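Local coordinates for type III effector HopU1 (Pseudomonas syringae pv. tomato, PDB 3U0J), which probably transfers ADP-ribose from NAD+ to arginine side chains of target proteins, as a type III effector of a plant pathogen, at residues V168-G174 / N216-I222; I179-Y183 / K262-V266; L224-I230 / E241-P245; E119-L124 / H140-L144. One frame throughout, in Å; residues are numbered along the deposited sequence.

Contact 1: residues V168-G174 / N216-I222; sequences VYRGIRG and NNIAFQI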
# COMPACT_ATOMS: atom_id res chain seq x y z
N VAL A 168 4.60 -10.00 9.28
CA VAL A 168 5.04 -8.67 8.90
C VAL A 168 4.59 -7.77 10.02
O VAL A 168 3.84 -8.20 10.90
CB VAL A 168 4.38 -8.19 7.63
CG1 VAL A 168 4.82 -9.04 6.45
CG2 VAL A 168 2.87 -8.22 7.77
N TYR A 169 5.05 -6.51 9.98
CA TYR A 169 4.84 -5.56 11.06
C TYR A 169 4.38 -4.21 10.53
O TYR A 169 4.62 -3.87 9.37
CB TYR A 169 6.12 -5.39 11.87
CG TYR A 169 6.68 -6.68 12.43
CD1 TYR A 169 6.28 -7.16 13.69
CD2 TYR A 169 7.61 -7.43 11.71
CE1 TYR A 169 6.78 -8.34 14.19
CE2 TYR A 169 8.12 -8.61 12.21
CZ TYR A 169 7.70 -9.06 13.44
OH TYR A 169 8.24 -10.24 13.91
N ARG A 170 3.70 -3.45 11.40
CA ARG A 170 3.16 -2.13 11.10
C ARG A 170 3.37 -1.29 12.33
O ARG A 170 3.12 -1.76 13.44
CB ARG A 170 1.65 -2.19 10.92
CG ARG A 170 1.17 -2.27 9.51
CD ARG A 170 0.96 -0.89 8.93
NE ARG A 170 -0.35 -0.33 9.22
CZ ARG A 170 -0.73 0.87 8.76
NH1 ARG A 170 0.12 1.59 8.00
NH2 ARG A 170 -1.95 1.34 9.08
N GLY A 171 3.77 -0.05 12.14
CA GLY A 171 3.87 0.87 13.25
C GLY A 171 2.93 2.02 12.99
O GLY A 171 2.94 2.59 11.90
N ILE A 172 2.14 2.37 13.99
CA ILE A 172 1.17 3.45 13.92
C ILE A 172 1.41 4.38 15.11
O ILE A 172 1.90 3.94 16.15
CB ILE A 172 -0.28 2.86 13.97
CG1 ILE A 172 -0.66 2.33 12.60
CG2 ILE A 172 -1.32 3.88 14.37
CD1 ILE A 172 -0.30 3.30 11.49
N ARG A 173 1.10 5.67 14.96
CA ARG A 173 1.11 6.62 16.08
C ARG A 173 -0.32 7.14 16.34
O ARG A 173 -0.97 7.69 15.45
CB ARG A 173 2.05 7.79 15.76
CG ARG A 173 2.21 8.78 16.90
CD ARG A 173 3.04 9.98 16.44
NE ARG A 173 3.05 11.02 17.46
CZ ARG A 173 3.96 11.12 18.42
NH1 ARG A 173 4.95 10.23 18.49
NH2 ARG A 173 3.88 12.11 19.31
N GLY A 174 -0.82 6.96 17.56
CA GLY A 174 -2.22 7.24 17.83
C GLY A 174 -2.59 7.64 19.25
O GLY A 174 -1.84 7.39 20.20
N ASN A 216 6.40 5.65 16.89
CA ASN A 216 5.12 4.96 16.92
C ASN A 216 4.85 4.30 18.26
O ASN A 216 5.74 3.70 18.86
CB ASN A 216 5.04 3.92 15.80
CG ASN A 216 5.08 4.55 14.41
OD1 ASN A 216 5.58 3.94 13.46
ND2 ASN A 216 4.58 5.77 14.30
N ASN A 217 3.61 4.39 18.73
CA ASN A 217 3.21 3.81 20.01
C ASN A 217 2.24 2.64 19.85
O ASN A 217 1.94 1.94 20.82
CB ASN A 217 2.59 4.86 20.93
CG ASN A 217 1.38 5.51 20.33
OD1 ASN A 217 1.24 5.56 19.11
ND2 ASN A 217 0.49 6.00 21.18
N ILE A 218 1.75 2.41 18.63
CA ILE A 218 0.92 1.24 18.36
C ILE A 218 1.60 0.29 17.38
O ILE A 218 1.88 0.67 16.24
CB ILE A 218 -0.44 1.67 17.80
CG1 ILE A 218 -1.14 2.58 18.82
CG2 ILE A 218 -1.28 0.45 17.46
CD1 ILE A 218 -2.36 3.30 18.25
N ALA A 219 1.88 -0.93 17.81
CA ALA A 219 2.51 -1.90 16.92
C ALA A 219 1.52 -2.97 16.49
O ALA A 219 0.70 -3.42 17.29
CB ALA A 219 3.72 -2.55 17.58
N PHE A 220 1.61 -3.37 15.23
CA PHE A 220 0.79 -4.45 14.72
C PHE A 220 1.68 -5.59 14.30
O PHE A 220 2.58 -5.42 13.47
CB PHE A 220 -0.03 -3.99 13.53
CG PHE A 220 -1.15 -3.07 13.88
CD1 PHE A 220 -2.38 -3.56 14.22
CD2 PHE A 220 -0.97 -1.70 13.88
CE1 PHE A 220 -3.43 -2.71 14.55
CE2 PHE A 220 -2.02 -0.84 14.20
CZ PHE A 220 -3.25 -1.36 14.53
N GLN A 221 1.44 -6.76 14.87
CA GLN A 221 2.17 -7.94 14.44
C GLN A 221 1.20 -8.79 13.69
O GLN A 221 0.30 -9.38 14.27
CB GLN A 221 2.71 -8.70 15.63
CG GLN A 221 3.40 -9.97 15.23
CD GLN A 221 3.88 -10.73 16.43
OE1 GLN A 221 4.65 -10.19 17.24
NE2 GLN A 221 3.43 -11.97 16.57
N ILE A 222 1.38 -8.82 12.37
CA ILE A 222 0.41 -9.41 11.47
C ILE A 222 0.97 -10.67 10.84
O ILE A 222 2.10 -10.68 10.35
CB ILE A 222 0.09 -8.42 10.36
CG1 ILE A 222 -0.16 -7.04 10.96
CG2 ILE A 222 -1.06 -8.90 9.52
CD1 ILE A 222 -0.42 -5.98 9.93

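Contact 2: residues I179-Y183 / K262-V266; sequences IARLY and KHLFV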
# COMPACT_ATOMS: atom_id res chain seq x y z
N ILE A 179 -6.28 3.89 20.49
CA ILE A 179 -5.91 2.71 21.28
C ILE A 179 -7.14 2.00 21.84
O ILE A 179 -7.28 0.78 21.71
CB ILE A 179 -4.95 3.10 22.44
CG1 ILE A 179 -3.60 3.58 21.89
CG2 ILE A 179 -4.74 1.92 23.37
CD1 ILE A 179 -2.72 4.27 22.90
N ALA A 180 -8.02 2.77 22.47
CA ALA A 180 -9.26 2.25 23.03
C ALA A 180 -10.10 1.48 21.99
O ALA A 180 -10.69 0.41 22.29
CB ALA A 180 -10.07 3.38 23.63
N ARG A 181 -10.16 2.00 20.77
CA ARG A 181 -10.94 1.34 19.74
C ARG A 181 -10.41 -0.06 19.47
O ARG A 181 -11.18 -1.01 19.34
CB ARG A 181 -10.96 2.14 18.45
CG ARG A 181 -11.81 1.51 17.37
CD ARG A 181 -11.62 2.24 16.07
NE ARG A 181 -12.15 3.60 16.18
CZ ARG A 181 -11.62 4.65 15.56
NH1 ARG A 181 -10.51 4.51 14.82
NH2 ARG A 181 -12.17 5.86 15.71
N LEU A 182 -9.09 -0.18 19.39
CA LEU A 182 -8.50 -1.46 19.06
C LEU A 182 -8.75 -2.46 20.17
O LEU A 182 -9.15 -3.60 19.91
CB LEU A 182 -7.01 -1.32 18.78
CG LEU A 182 -6.78 -0.54 17.50
CD1 LEU A 182 -5.33 -0.18 17.28
CD2 LEU A 182 -7.31 -1.36 16.34
N TYR A 183 -8.52 -2.04 21.42
CA TYR A 183 -8.79 -2.94 22.54
C TYR A 183 -10.26 -3.31 22.49
O TYR A 183 -10.62 -4.46 22.69
CB TYR A 183 -8.44 -2.30 23.87
CG TYR A 183 -6.98 -2.42 24.27
CD1 TYR A 183 -6.44 -3.64 24.63
CD2 TYR A 183 -6.17 -1.31 24.29
CE1 TYR A 183 -5.11 -3.74 24.99
CE2 TYR A 183 -4.85 -1.40 24.65
CZ TYR A 183 -4.33 -2.62 25.00
OH TYR A 183 -3.00 -2.69 25.35
N LYS A 262 3.08 2.10 25.04
CA LYS A 262 3.05 1.38 23.78
C LYS A 262 2.15 0.16 23.87
O LYS A 262 1.99 -0.45 24.93
CB LYS A 262 4.47 0.96 23.37
CG LYS A 262 5.46 2.11 23.33
CD LYS A 262 6.61 1.88 22.35
CE LYS A 262 7.43 3.15 22.23
NZ LYS A 262 8.00 3.31 20.87
N HIS A 263 1.56 -0.19 22.73
CA HIS A 263 0.66 -1.33 22.69
C HIS A 263 0.93 -2.22 21.50
O HIS A 263 1.39 -1.77 20.46
CB HIS A 263 -0.78 -0.86 22.72
CG HIS A 263 -1.06 0.10 23.83
ND1 HIS A 263 -1.65 -0.30 25.01
CD2 HIS A 263 -0.80 1.42 23.95
CE1 HIS A 263 -1.75 0.75 25.81
NE2 HIS A 263 -1.24 1.81 25.19
N LEU A 264 0.66 -3.50 21.67
CA LEU A 264 0.92 -4.45 20.62
C LEU A 264 -0.36 -5.18 20.34
O LEU A 264 -0.94 -5.80 21.23
CB LEU A 264 1.99 -5.44 21.07
CG LEU A 264 2.08 -6.72 20.23
CD1 LEU A 264 2.64 -6.42 18.86
CD2 LEU A 264 2.94 -7.73 20.91
N PHE A 265 -0.82 -5.13 19.09
CA PHE A 265 -1.94 -5.97 18.67
C PHE A 265 -1.47 -7.02 17.70
O PHE A 265 -0.80 -6.71 16.71
CB PHE A 265 -3.06 -5.13 18.06
CG PHE A 265 -3.50 -4.04 18.94
CD1 PHE A 265 -4.52 -4.25 19.84
CD2 PHE A 265 -2.84 -2.83 18.93
CE1 PHE A 265 -4.91 -3.25 20.70
CE2 PHE A 265 -3.22 -1.81 19.77
CZ PHE A 265 -4.26 -2.02 20.66
N VAL A 266 -1.80 -8.27 18.00
CA VAL A 266 -1.44 -9.35 17.11
C VAL A 266 -2.60 -9.59 16.20
O VAL A 266 -3.71 -9.84 16.66
CB VAL A 266 -1.10 -10.64 17.87
CG1 VAL A 266 -1.07 -11.81 16.90
CG2 VAL A 266 0.23 -10.48 18.60

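Contact 3: residues L224-I230 / E241-P245; sequences LKRGADI and EIMLP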
# COMPACT_ATOMS: atom_id res chain seq x y z
N LEU A 224 0.23 -13.14 7.75
CA LEU A 224 -0.52 -13.08 6.52
C LEU A 224 -0.59 -14.45 5.90
O LEU A 224 0.39 -15.20 5.89
CB LEU A 224 0.20 -12.14 5.54
CG LEU A 224 0.36 -10.70 6.02
CD1 LEU A 224 1.43 -10.00 5.20
CD2 LEU A 224 -0.96 -9.96 5.93
N LYS A 225 -1.76 -14.78 5.38
CA LYS A 225 -1.88 -15.94 4.54
C LYS A 225 -1.47 -15.56 3.12
O LYS A 225 -0.89 -16.37 2.39
CB LYS A 225 -3.31 -16.47 4.55
CG LYS A 225 -3.81 -16.83 5.94
CD LYS A 225 -5.22 -17.41 5.89
CE LYS A 225 -5.68 -17.86 7.26
NZ LYS A 225 -6.99 -18.55 7.19
N ARG A 226 -1.75 -14.32 2.72
CA ARG A 226 -1.49 -13.91 1.35
C ARG A 226 -1.28 -12.39 1.19
O ARG A 226 -2.13 -11.58 1.55
CB ARG A 226 -2.63 -14.40 0.46
CG ARG A 226 -2.34 -14.36 -1.03
CD ARG A 226 -3.33 -15.26 -1.81
NE ARG A 226 -3.56 -14.75 -3.16
CZ ARG A 226 -3.08 -15.31 -4.27
NH1 ARG A 226 -2.34 -16.42 -4.20
NH2 ARG A 226 -3.35 -14.76 -5.45
N GLY A 227 -0.13 -12.02 0.64
CA GLY A 227 0.21 -10.62 0.44
C GLY A 227 1.23 -10.40 -0.67
O GLY A 227 1.82 -11.34 -1.20
N ALA A 228 1.46 -9.14 -1.02
CA ALA A 228 2.30 -8.87 -2.16
C ALA A 228 3.66 -8.30 -1.78
O ALA A 228 3.76 -7.27 -1.12
CB ALA A 228 1.58 -7.96 -3.14
N ASP A 229 4.71 -8.98 -2.21
CA ASP A 229 6.05 -8.47 -1.98
C ASP A 229 6.39 -7.58 -3.16
O ASP A 229 6.65 -8.06 -4.26
CB ASP A 229 7.04 -9.61 -1.86
CG ASP A 229 8.45 -9.13 -1.72
OD1 ASP A 229 8.63 -7.89 -1.67
OD2 ASP A 229 9.38 -9.97 -1.65
N ILE A 230 6.34 -6.27 -2.91
CA ILE A 230 6.55 -5.26 -3.92
C ILE A 230 7.92 -4.60 -3.79
O ILE A 230 8.21 -3.57 -4.40
CB ILE A 230 5.51 -4.15 -3.74
CG1 ILE A 230 5.67 -3.53 -2.34
CG2 ILE A 230 4.09 -4.70 -3.97
CD1 ILE A 230 5.00 -2.22 -2.18
N GLU A 241 8.92 -4.07 2.07
CA GLU A 241 7.49 -4.07 2.31
C GLU A 241 6.64 -5.14 1.59
O GLU A 241 6.92 -5.58 0.49
CB GLU A 241 6.91 -2.68 2.11
CG GLU A 241 7.39 -2.00 0.88
CD GLU A 241 7.12 -0.50 0.92
OE1 GLU A 241 8.08 0.24 0.57
OE2 GLU A 241 5.97 -0.09 1.29
N ILE A 242 5.58 -5.54 2.29
CA ILE A 242 4.54 -6.39 1.77
C ILE A 242 3.27 -5.53 1.77
O ILE A 242 3.00 -4.87 2.77
CB ILE A 242 4.34 -7.57 2.71
CG1 ILE A 242 5.64 -8.34 2.89
CG2 ILE A 242 3.25 -8.46 2.20
CD1 ILE A 242 6.24 -8.82 1.60
N MET A 243 2.53 -5.52 0.66
CA MET A 243 1.33 -4.67 0.52
C MET A 243 0.10 -5.57 0.37
O MET A 243 0.20 -6.64 -0.24
CB MET A 243 1.48 -3.72 -0.69
CG MET A 243 0.34 -2.69 -0.91
SD MET A 243 0.61 -1.46 -2.24
CE MET A 243 1.79 -0.37 -1.48
N LEU A 244 -1.03 -5.18 0.96
CA LEU A 244 -2.26 -5.98 0.85
C LEU A 244 -3.24 -5.34 -0.10
O LEU A 244 -3.27 -4.13 -0.23
CB LEU A 244 -2.94 -6.13 2.20
CG LEU A 244 -2.32 -7.05 3.25
CD1 LEU A 244 -1.59 -8.16 2.56
CD2 LEU A 244 -1.35 -6.28 4.09
N PRO A 245 -4.08 -6.15 -0.76
CA PRO A 245 -5.15 -5.62 -1.61
C PRO A 245 -6.18 -4.84 -0.80
O PRO A 245 -6.30 -5.09 0.39
CB PRO A 245 -5.82 -6.89 -2.16
CG PRO A 245 -4.84 -7.99 -1.94
CD PRO A 245 -4.09 -7.62 -0.71

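Contact 4: residues E119-L124 / H140-L144; sequences EVNNYL and HDEKL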
# COMPACT_ATOMS: atom_id res chain seq x y z
N GLU A 119 -3.85 10.57 -0.77
CA GLU A 119 -5.12 10.97 -1.36
C GLU A 119 -5.92 9.74 -1.72
O GLU A 119 -7.13 9.69 -1.48
CB GLU A 119 -4.88 11.84 -2.60
CG GLU A 119 -6.15 12.28 -3.31
CD GLU A 119 -5.88 13.21 -4.48
OE1 GLU A 119 -4.69 13.46 -4.79
OE2 GLU A 119 -6.87 13.70 -5.09
N VAL A 120 -5.24 8.73 -2.26
CA VAL A 120 -5.90 7.49 -2.69
C VAL A 120 -6.39 6.67 -1.51
O VAL A 120 -7.55 6.29 -1.45
CB VAL A 120 -4.97 6.64 -3.59
CG1 VAL A 120 -5.49 5.21 -3.69
CG2 VAL A 120 -4.86 7.27 -4.96
N ASN A 121 -5.50 6.42 -0.56
CA ASN A 121 -5.85 5.68 0.65
C ASN A 121 -7.01 6.35 1.35
O ASN A 121 -8.01 5.69 1.66
CB ASN A 121 -4.66 5.57 1.59
CG ASN A 121 -3.64 4.56 1.13
OD1 ASN A 121 -3.86 3.84 0.16
ND2 ASN A 121 -2.51 4.50 1.82
N ASN A 122 -6.91 7.66 1.56
CA ASN A 122 -7.98 8.40 2.20
C ASN A 122 -9.30 8.29 1.44
O ASN A 122 -10.36 8.08 2.05
CB ASN A 122 -7.58 9.85 2.44
CG ASN A 122 -6.86 10.04 3.76
OD1 ASN A 122 -6.47 9.07 4.39
ND2 ASN A 122 -6.68 11.28 4.18
N TYR A 123 -9.22 8.43 0.12
CA TYR A 123 -10.39 8.25 -0.74
C TYR A 123 -11.03 6.88 -0.53
O TYR A 123 -12.22 6.78 -0.26
CB TYR A 123 -10.01 8.42 -2.22
CG TYR A 123 -11.08 7.88 -3.13
CD1 TYR A 123 -11.02 6.57 -3.60
CD2 TYR A 123 -12.17 8.65 -3.49
CE1 TYR A 123 -12.01 6.06 -4.43
CE2 TYR A 123 -13.17 8.15 -4.31
CZ TYR A 123 -13.09 6.86 -4.78
OH TYR A 123 -14.09 6.36 -5.58
N LEU A 124 -10.25 5.81 -0.62
CA LEU A 124 -10.80 4.48 -0.39
C LEU A 124 -11.43 4.32 0.99
O LEU A 124 -12.45 3.63 1.10
CB LEU A 124 -9.74 3.40 -0.60
CG LEU A 124 -9.30 3.20 -2.04
CD1 LEU A 124 -8.05 2.33 -2.09
CD2 LEU A 124 -10.42 2.60 -2.84
N HIS A 140 -15.50 3.48 -9.11
CA HIS A 140 -14.81 4.50 -8.32
C HIS A 140 -14.70 5.83 -9.09
O HIS A 140 -15.01 5.89 -10.29
CB HIS A 140 -13.40 4.02 -7.88
CG HIS A 140 -13.41 2.93 -6.84
ND1 HIS A 140 -14.03 3.07 -5.62
CD2 HIS A 140 -12.85 1.69 -6.84
CE1 HIS A 140 -13.87 1.95 -4.92
NE2 HIS A 140 -13.16 1.11 -5.64
N ASP A 141 -14.27 6.88 -8.39
CA ASP A 141 -14.03 8.22 -8.93
C ASP A 141 -13.09 8.22 -10.14
O ASP A 141 -11.95 7.77 -10.05
CB ASP A 141 -13.47 9.13 -7.83
CG ASP A 141 -13.33 10.60 -8.26
OD1 ASP A 141 -12.83 10.88 -9.38
OD2 ASP A 141 -13.70 11.49 -7.45
N GLU A 142 -13.58 8.75 -11.26
CA GLU A 142 -12.86 8.76 -12.53
C GLU A 142 -11.42 9.25 -12.38
O GLU A 142 -10.53 8.84 -13.13
CB GLU A 142 -13.61 9.62 -13.56
CG GLU A 142 -15.14 9.43 -13.56
CD GLU A 142 -15.82 10.08 -12.34
OE1 GLU A 142 -15.65 11.31 -12.15
OE2 GLU A 142 -16.52 9.36 -11.58
N LYS A 143 -11.20 10.13 -11.41
CA LYS A 143 -9.89 10.74 -11.27
C LYS A 143 -8.86 9.74 -10.78
O LYS A 143 -7.79 9.63 -11.35
CB LYS A 143 -9.96 11.94 -10.34
CG LYS A 143 -10.21 13.26 -11.06
CD LYS A 143 -11.12 14.17 -10.24
CE LYS A 143 -10.94 13.93 -8.73
NZ LYS A 143 -11.97 14.63 -7.91
N LEU A 144 -9.18 8.98 -9.74
CA LEU A 144 -8.17 8.11 -9.15
C LEU A 144 -8.21 6.65 -9.64
O LEU A 144 -7.22 5.93 -9.51
CB LEU A 144 -8.26 8.14 -7.62
CG LEU A 144 -8.24 9.55 -7.04
CD1 LEU A 144 -8.68 9.54 -5.62
CD2 LEU A 144 -6.87 10.13 -7.17

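Contact 1: residues V168-G174 / N216-I222
Arg170 and Phe220 form a hydrogen-bonded pair where strands 168-172 and 218-222 run antiparallel. Phe220 N donates to Arg170 O at 2.8 Å, and Arg170 N donates to Phe220 O in return. Val168 with Ile222 and Ile172 with Ile218 are joined in the same way. Tyr169 with Gln221 and Gly171 with Ala219 are the non-hydrogen-bonded pairs between them. The regular pairing ends in a classic beta bulge: Asn217 and Ile218 both face Ile172, and the bond from Asn217 N to Ile172 O is weak.

Side-chain hydrogen bonds take over past the bulge. Asn217 ND2 points almost straight at Gly174 O (2.9 Å, 176° at the hydrogen), in its own amide plane. Asn217 OD1 accepts from Gly174 N at 2.9 Å on a lone pair. One amide thus grips both polar backbone atoms of Gly174.

The apolar contacts lie mainly on the face of Arg170, Ile172 and Phe220. Ile172 CG1 sits at the ring edge, 3.8 Å from Phe220 CE2. Arg170 CB meets Phe220 CB at 3.6 Å. On the other face Gln221 extends alongside Tyr169, with its CG 3.9 Å from Tyr169 CE1.

The pair forms one side of the mixed sheet of an ADP-ribosyltransferase fold. The place of Arg170 on its edge strand is consistent with the arginine of the family's R-S-E signature.

Contact 2: residues I179-Y183 / K262-V266
Tyr183 and His263 share the polar bond of this contact. Tyr183 OH lies 2.8 Å from His263 ND1, and either atom could be the donor. The hydroxyl meets the imidazole at its edge, near the ring plane. The two rings stand nearly upright to each other, with planes 84° apart.

The aromatic contacts centre on Tyr183. Phe265 turns its edge toward the face of Tyr183, with ring centroids 5.2 Å apart and planes at 64°. This is an edge-to-face pair. Tyr183, His263 and Phe265 together make an aromatic cluster.

Aliphatic groups lie over one face each of His263 and Phe265. Ile179 CG2 stands over the centre of the His263 ring, 3.9 Å from its centroid, in a CH-pi contact. Ile179 CD1 reaches the same ring at His263 CD2, 3.6 Å away. Leu182 CB lies over one face of Phe265, offset toward the rim. Phe265 also packs on Ala255 of the adjacent strand 248-257.

The helix 176-188 is therefore fixed on strand 263-269 by mixed chemistry. The bond at ND1 and the methyl over the face should limit rotation of the imidazole. The tyrosine hydroxyl gains a polar partner in a largely apolar interface.

Contact 3: residues L224-I230 / E241-P245
Ala228 and Met243 form the antiparallel hydrogen-bonded pair of strands 227-229 and 241-243, whose directions differ by 140°. Ala228 N donates to Met243 O at 2.9 Å, and Met243 N donates to Ala228 O at 2.8 Å. Asp229 and Ile242 follow as a non-hydrogen-bonded pair. Ile242 CD1 packs against Asp229 CB at 3.6 Å. The carboxylate of Asp229 has partners elsewhere: OD1 bonds to Ser231 OG, and OD2 makes a salt bridge with Arg202.

The two strands form a beta hairpin. Strand 241-243 is the middle strand of a small antiparallel sheet, with strand 199-201 on its other side. In sequence, Glu239 and Glu241 match the ExE motif of arginine-specific ADP-ribosyltransferases, so a catalytic role for this region is likely.

Ile230 CD1 fits between two side chains of the partner strand, 3.9 Å from Glu241 CG and 3.8 Å from Met243 CE. Its CG1 lies between the backbone N and the carbonyl carbon (chi1 60°), which carries the methyl to them. Glu241 OE1 bonds to Ser234 OG. Before the chain corner at 225-226, Leu224 sends CD1 to Ile242 CG2 (3.8 Å) and CD2 to Leu244 CD1 (3.9 Å). Leu244 CD1 also rests on Gly227 CA.

Contact 4: residues E119-L124 / H140-L144
Tyr123 OH is gripped by two groups of segment 140-144. Asp141 N donates to it at 2.9 Å, in a nearly straight bond of 170° at the hydrogen. His140 ND1 lies 3.3 Å from Tyr123 OH in a longer hydrogen bond, and either atom could be the donor. The hydroxyl approaches the imidazole at its edge. The two rings are steeply inclined, with planes 77° apart. Tyr123 CG is anti to the backbone N (chi1 164°), which sends the ring out from the helix toward the loop.

The loop is braced from within. Asp141 OD1 accepts from Lys143 N at 2.7 Å through its anti lone pair, an Asx turn. A long salt bridge links Lys143 NZ to Asp141 OD2. Asp141 thus bonds to Lys143 through its side chain and to Tyr123 through its backbone N.

Leu144 makes the main apolar contact. Its CD1 packs on Tyr123 CB at 3.8 Å, and its CD2 touches Val120 CG2 at 4.1 Å. The Val120 and Leu144 side chains run antiparallel, one beside the other. Leu124 CD2 covers one face of the His140 ring. Glu119 lies beside Leu144, while its OE1 bonds to Ser105 OG.

The contact fastens helix 116-126 to the loop that leads into helix 145-162. Val120, Tyr123 and Leu124 all rest on Ile148 of that next helix, and Val120 also reaches His98 of helix 89-99.

In the fold
From the N terminus, contact 4 comes first. It closes the short loop between helix 116-126 and helix 145-162, before any other contact opens. Contact 1 opens on strand 167-172, and contact 2 opens next on helix 176-188. Contact 1 closes at 216-222 and contact 2 at 262-266, so these two cross along the chain. They also touch: strands 218-224 and 263-269 are neighbours in the mixed sheet, and Leu182 packs on Phe220. Contact 3, which holds the hairpin of strands 227-229 and 241-243, falls within the span of contact 2. It meets contact 1 where Val168 packs on Leu224 and Ile242. Contact 4 stands apart, its centre about 20 Å from that of contact 3.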